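Local coordinates for protein M32 carboxypeptidase (Chitinophagaceae bacterium, PDB 7A03) that probably removes amino acids one at a time from the C-terminal ends of peptides, as a metal-dependent carboxypeptidase of family M32, at residues V170-K181 and H359-K370. Residues are numbered along the deposited sequence; the frame is centred on the assembly and turned at random. Where two conformers were deposited one is given.
Sequences VDMLDTIFTEVK and HFHIMIRYEIEK
His359 opens the contact with its CB against Val180 CG1, 4.1 Å away; its ring leads off to Ser423 on helix 420-439, where ND1 is hydrogen-bonded. Phe360 turns a ring face to Val180 CG1. Ile362 brings its CG2 branch to Phe177 CZ at 3.7 Å. Met363 lies along Phe177: its CA sits over one face of the ring in a CH-pi contact, 4.3 Å from the centroid, and in the conformer given CB and CG follow past CD1. Tyr366 brings the second aromatic ring, stacked on Phe177. The two rings form an offset stack, centroids 5.0 Å apart and planes at 30°, with Phe177 CD2 over the tyrosine face. Tyr366 CG is anti to the backbone N (chi1 166°), which sends the ring across to helix 170-192. There it fits as a knob among Val170, Leu173, Asp174 and Phe177. Its OH donates to Asp174 OD1 at 2.7 Å, coming from above the carboxylate plane. A phenylalanine in its place lacks the hydroxyl, and Asp174 OD1 would probably be left to Lys370 alone across this contact. Glu367 OE1 forms a salt bridge with Lys370 NZ within its own helix. Lys370 runs past Val170, CD resting on both methyls, and then bends near its end. NZ reaches Asp174 OD1 at 2.9 Å on the syn side, from the face opposite the hydroxyl. The two segments run obliquely antiparallel, their directions 136° apart, in the largely helical M32 fold. Their interface is apolar along most of its length and ends in a salt-bridge network, where one lysine probably offsets two carboxylates and two donors grip a single aspartate oxygen.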
# COMPACT_ATOMS: atom_id res chain seq x y z
N VAL A 170 -1.07 9.58 -16.53
CA VAL A 170 -1.07 10.99 -16.14
C VAL A 170 -2.43 11.63 -16.35
O VAL A 170 -2.85 12.48 -15.56
CB VAL A 170 0.08 11.76 -16.82
CG1 VAL A 170 -0.18 13.26 -16.85
CG2 VAL A 170 1.38 11.48 -16.09
N ASP A 171 -3.16 11.24 -17.40
CA ASP A 171 -4.48 11.83 -17.63
C ASP A 171 -5.43 11.48 -16.48
O ASP A 171 -6.06 12.37 -15.87
CB ASP A 171 -5.04 11.29 -18.96
CG ASP A 171 -6.34 11.95 -19.36
OD1 ASP A 171 -6.31 13.12 -19.81
OD2 ASP A 171 -7.39 11.30 -19.22
N MET A 172 -5.50 10.18 -16.16
CA MET A 172 -6.35 9.69 -15.07
C MET A 172 -5.96 10.31 -13.74
O MET A 172 -6.81 10.79 -12.98
CB MET A 172 -6.22 8.16 -15.03
CG MET A 172 -6.65 7.51 -13.74
SD MET A 172 -5.89 5.88 -13.58
CE MET A 172 -6.72 5.27 -12.11
N LEU A 173 -4.66 10.33 -13.44
CA LEU A 173 -4.20 10.83 -12.15
C LEU A 173 -4.29 12.35 -12.05
O LEU A 173 -4.55 12.88 -10.97
CB LEU A 173 -2.79 10.31 -11.85
CG LEU A 173 -2.73 8.82 -11.51
CD1 LEU A 173 -1.31 8.33 -11.24
CD2 LEU A 173 -3.60 8.55 -10.30
N ASP A 174 -4.08 13.06 -13.16
CA ASP A 174 -4.28 14.51 -13.13
C ASP A 174 -5.72 14.83 -12.79
O ASP A 174 -5.98 15.73 -11.98
CB ASP A 174 -3.94 15.12 -14.49
CG ASP A 174 -2.46 15.37 -14.68
OD1 ASP A 174 -1.66 15.12 -13.75
OD2 ASP A 174 -2.11 15.83 -15.79
N THR A 175 -6.66 14.10 -13.39
CA THR A 175 -8.07 14.33 -13.05
C THR A 175 -8.33 14.06 -11.57
O THR A 175 -8.95 14.88 -10.87
CB THR A 175 -8.93 13.45 -13.95
OG1 THR A 175 -8.78 13.89 -15.30
CG2 THR A 175 -10.41 13.50 -13.53
N ILE A 176 -7.85 12.92 -11.07
CA ILE A 176 -8.09 12.58 -9.67
C ILE A 176 -7.46 13.61 -8.73
O ILE A 176 -8.09 14.04 -7.75
CB ILE A 176 -7.61 11.15 -9.37
CG1 ILE A 176 -8.57 10.15 -10.00
CG2 ILE A 176 -7.54 10.91 -7.87
CD1 ILE A 176 -8.04 8.75 -10.09
N PHE A 177 -6.22 14.01 -8.99
CA PHE A 177 -5.56 14.90 -8.05
C PHE A 177 -6.06 16.34 -8.15
O PHE A 177 -6.02 17.07 -7.16
CB PHE A 177 -4.04 14.81 -8.15
CG PHE A 177 -3.47 13.54 -7.55
CD1 PHE A 177 -3.60 13.28 -6.19
CD2 PHE A 177 -2.83 12.61 -8.35
CE1 PHE A 177 -3.08 12.11 -5.63
CE2 PHE A 177 -2.32 11.43 -7.80
CZ PHE A 177 -2.45 11.19 -6.43
N THR A 178 -6.56 16.75 -9.33
CA THR A 178 -7.26 18.02 -9.40
C THR A 178 -8.51 17.98 -8.53
O THR A 178 -8.83 18.96 -7.86
CB THR A 178 -7.61 18.32 -10.86
OG1 THR A 178 -6.40 18.50 -11.61
CG2 THR A 178 -8.47 19.58 -10.97
N GLU A 179 -9.21 16.84 -8.52
CA GLU A 179 -10.34 16.71 -7.61
C GLU A 179 -9.90 16.74 -6.15
O GLU A 179 -10.55 17.37 -5.31
CB GLU A 179 -11.14 15.45 -7.94
CG GLU A 179 -12.02 15.60 -9.18
CD GLU A 179 -12.30 14.29 -9.90
OE1 GLU A 179 -11.74 13.24 -9.51
OE2 GLU A 179 -13.11 14.30 -10.85
N VAL A 180 -8.81 16.04 -5.82
CA VAL A 180 -8.26 16.12 -4.47
C VAL A 180 -8.06 17.57 -4.06
O VAL A 180 -8.53 18.01 -3.00
CB VAL A 180 -6.96 15.30 -4.35
CG1 VAL A 180 -6.21 15.68 -3.09
CG2 VAL A 180 -7.25 13.81 -4.38
N LYS A 181 -7.37 18.35 -4.91
CA LYS A 181 -7.12 19.75 -4.58
C LYS A 181 -8.44 20.50 -4.40
O LYS A 181 -8.71 21.05 -3.33
CB LYS A 181 -6.26 20.41 -5.66
CG LYS A 181 -5.84 21.84 -5.35
CD LYS A 181 -6.87 22.86 -5.84
CE LYS A 181 -6.90 24.10 -4.96
NZ LYS A 181 -7.61 25.21 -5.64
N HIS A 359 -3.48 12.83 1.29
CA HIS A 359 -3.52 12.85 -0.16
C HIS A 359 -2.83 14.07 -0.75
O HIS A 359 -2.32 14.00 -1.87
CB HIS A 359 -4.95 12.61 -0.63
CG HIS A 359 -5.53 11.38 -0.00
ND1 HIS A 359 -5.09 10.12 -0.33
CD2 HIS A 359 -6.42 11.22 1.01
CE1 HIS A 359 -5.71 9.23 0.43
NE2 HIS A 359 -6.53 9.87 1.25
N PHE A 360 -2.69 15.15 0.02
CA PHE A 360 -1.83 16.23 -0.46
C PHE A 360 -0.38 15.80 -0.50
O PHE A 360 0.33 16.08 -1.49
CB PHE A 360 -2.04 17.49 0.37
CG PHE A 360 -3.36 18.16 0.11
CD1 PHE A 360 -4.50 17.74 0.77
CD2 PHE A 360 -3.47 19.15 -0.84
CE1 PHE A 360 -5.73 18.33 0.51
CE2 PHE A 360 -4.68 19.75 -1.10
CZ PHE A 360 -5.81 19.34 -0.43
N HIS A 361 0.07 15.07 0.53
CA HIS A 361 1.42 14.49 0.49
C HIS A 361 1.60 13.70 -0.80
O HIS A 361 2.59 13.88 -1.53
CB HIS A 361 1.64 13.59 1.71
CG HIS A 361 1.64 14.31 3.02
ND1 HIS A 361 2.79 14.84 3.59
CD2 HIS A 361 0.65 14.54 3.91
CE1 HIS A 361 2.48 15.40 4.75
NE2 HIS A 361 1.19 15.23 4.97
N ILE A 362 0.60 12.88 -1.15
CA ILE A 362 0.78 12.05 -2.33
C ILE A 362 0.78 12.93 -3.56
O ILE A 362 1.60 12.76 -4.48
CB ILE A 362 -0.29 10.95 -2.40
CG1 ILE A 362 -0.18 10.01 -1.20
CG2 ILE A 362 -0.17 10.15 -3.69
CD1 ILE A 362 1.09 9.15 -1.18
N MET A 363 -0.11 13.93 -3.58
CA MET A 363 -0.21 14.78 -4.76
C MET A 363 1.11 15.49 -5.01
O MET A 363 1.58 15.56 -6.16
CB MET A 363 -1.34 15.78 -4.57
CG MET A 363 -1.68 16.57 -5.82
SD MET A 363 -2.92 17.80 -5.44
CE MET A 363 -1.96 18.96 -4.48
N ILE A 364 1.76 15.94 -3.93
CA ILE A 364 3.01 16.68 -4.11
C ILE A 364 4.05 15.76 -4.72
O ILE A 364 4.70 16.11 -5.72
CB ILE A 364 3.46 17.29 -2.78
CG1 ILE A 364 2.53 18.46 -2.42
CG2 ILE A 364 4.91 17.75 -2.88
CD1 ILE A 364 2.57 18.83 -0.96
N ARG A 365 4.14 14.52 -4.21
CA ARG A 365 5.10 13.58 -4.76
C ARG A 365 4.77 13.28 -6.21
O ARG A 365 5.66 13.25 -7.08
CB ARG A 365 5.14 12.31 -3.90
CG ARG A 365 5.83 12.54 -2.54
CD ARG A 365 5.32 11.56 -1.48
NE ARG A 365 5.97 11.71 -0.18
CZ ARG A 365 5.79 12.74 0.65
NH1 ARG A 365 4.98 13.73 0.32
NH2 ARG A 365 6.41 12.78 1.83
N TYR A 366 3.47 13.16 -6.52
CA TYR A 366 3.08 12.88 -7.89
C TYR A 366 3.55 14.01 -8.80
O TYR A 366 4.24 13.77 -9.81
CB TYR A 366 1.58 12.63 -7.96
CG TYR A 366 1.00 12.65 -9.34
CD1 TYR A 366 1.16 11.58 -10.21
CD2 TYR A 366 0.28 13.75 -9.78
CE1 TYR A 366 0.64 11.62 -11.48
CE2 TYR A 366 -0.26 13.79 -11.07
CZ TYR A 366 -0.07 12.71 -11.90
OH TYR A 366 -0.59 12.70 -13.17
N GLU A 367 3.28 15.26 -8.40
CA GLU A 367 3.62 16.34 -9.32
C GLU A 367 5.12 16.41 -9.50
O GLU A 367 5.62 16.54 -10.63
CB GLU A 367 3.05 17.69 -8.85
CG GLU A 367 1.54 17.70 -8.61
CD GLU A 367 0.70 17.52 -9.88
OE1 GLU A 367 1.23 17.71 -11.00
OE2 GLU A 367 -0.50 17.20 -9.74
N ILE A 368 5.86 16.20 -8.41
CA ILE A 368 7.31 16.29 -8.49
C ILE A 368 7.84 15.17 -9.37
O ILE A 368 8.64 15.41 -10.29
CB ILE A 368 7.93 16.29 -7.09
CG1 ILE A 368 7.76 17.66 -6.44
CG2 ILE A 368 9.40 15.86 -7.14
CD1 ILE A 368 8.10 17.69 -4.99
N GLU A 369 7.33 13.95 -9.17
CA GLU A 369 7.84 12.86 -9.99
C GLU A 369 7.53 13.12 -11.44
O GLU A 369 8.39 12.93 -12.32
CB GLU A 369 7.28 11.51 -9.54
CG GLU A 369 7.95 10.99 -8.30
CD GLU A 369 7.45 9.64 -7.89
OE1 GLU A 369 6.71 9.02 -8.68
OE2 GLU A 369 7.79 9.21 -6.77
N LYS A 370 6.33 13.65 -11.70
CA LYS A 370 5.92 13.85 -13.08
C LYS A 370 6.83 14.86 -13.75
O LYS A 370 7.18 14.70 -14.92
CB LYS A 370 4.46 14.30 -13.11
CG LYS A 370 3.90 14.51 -14.51
CD LYS A 370 2.42 14.89 -14.47
CE LYS A 370 2.16 15.99 -13.45
NZ LYS A 370 0.83 16.63 -13.64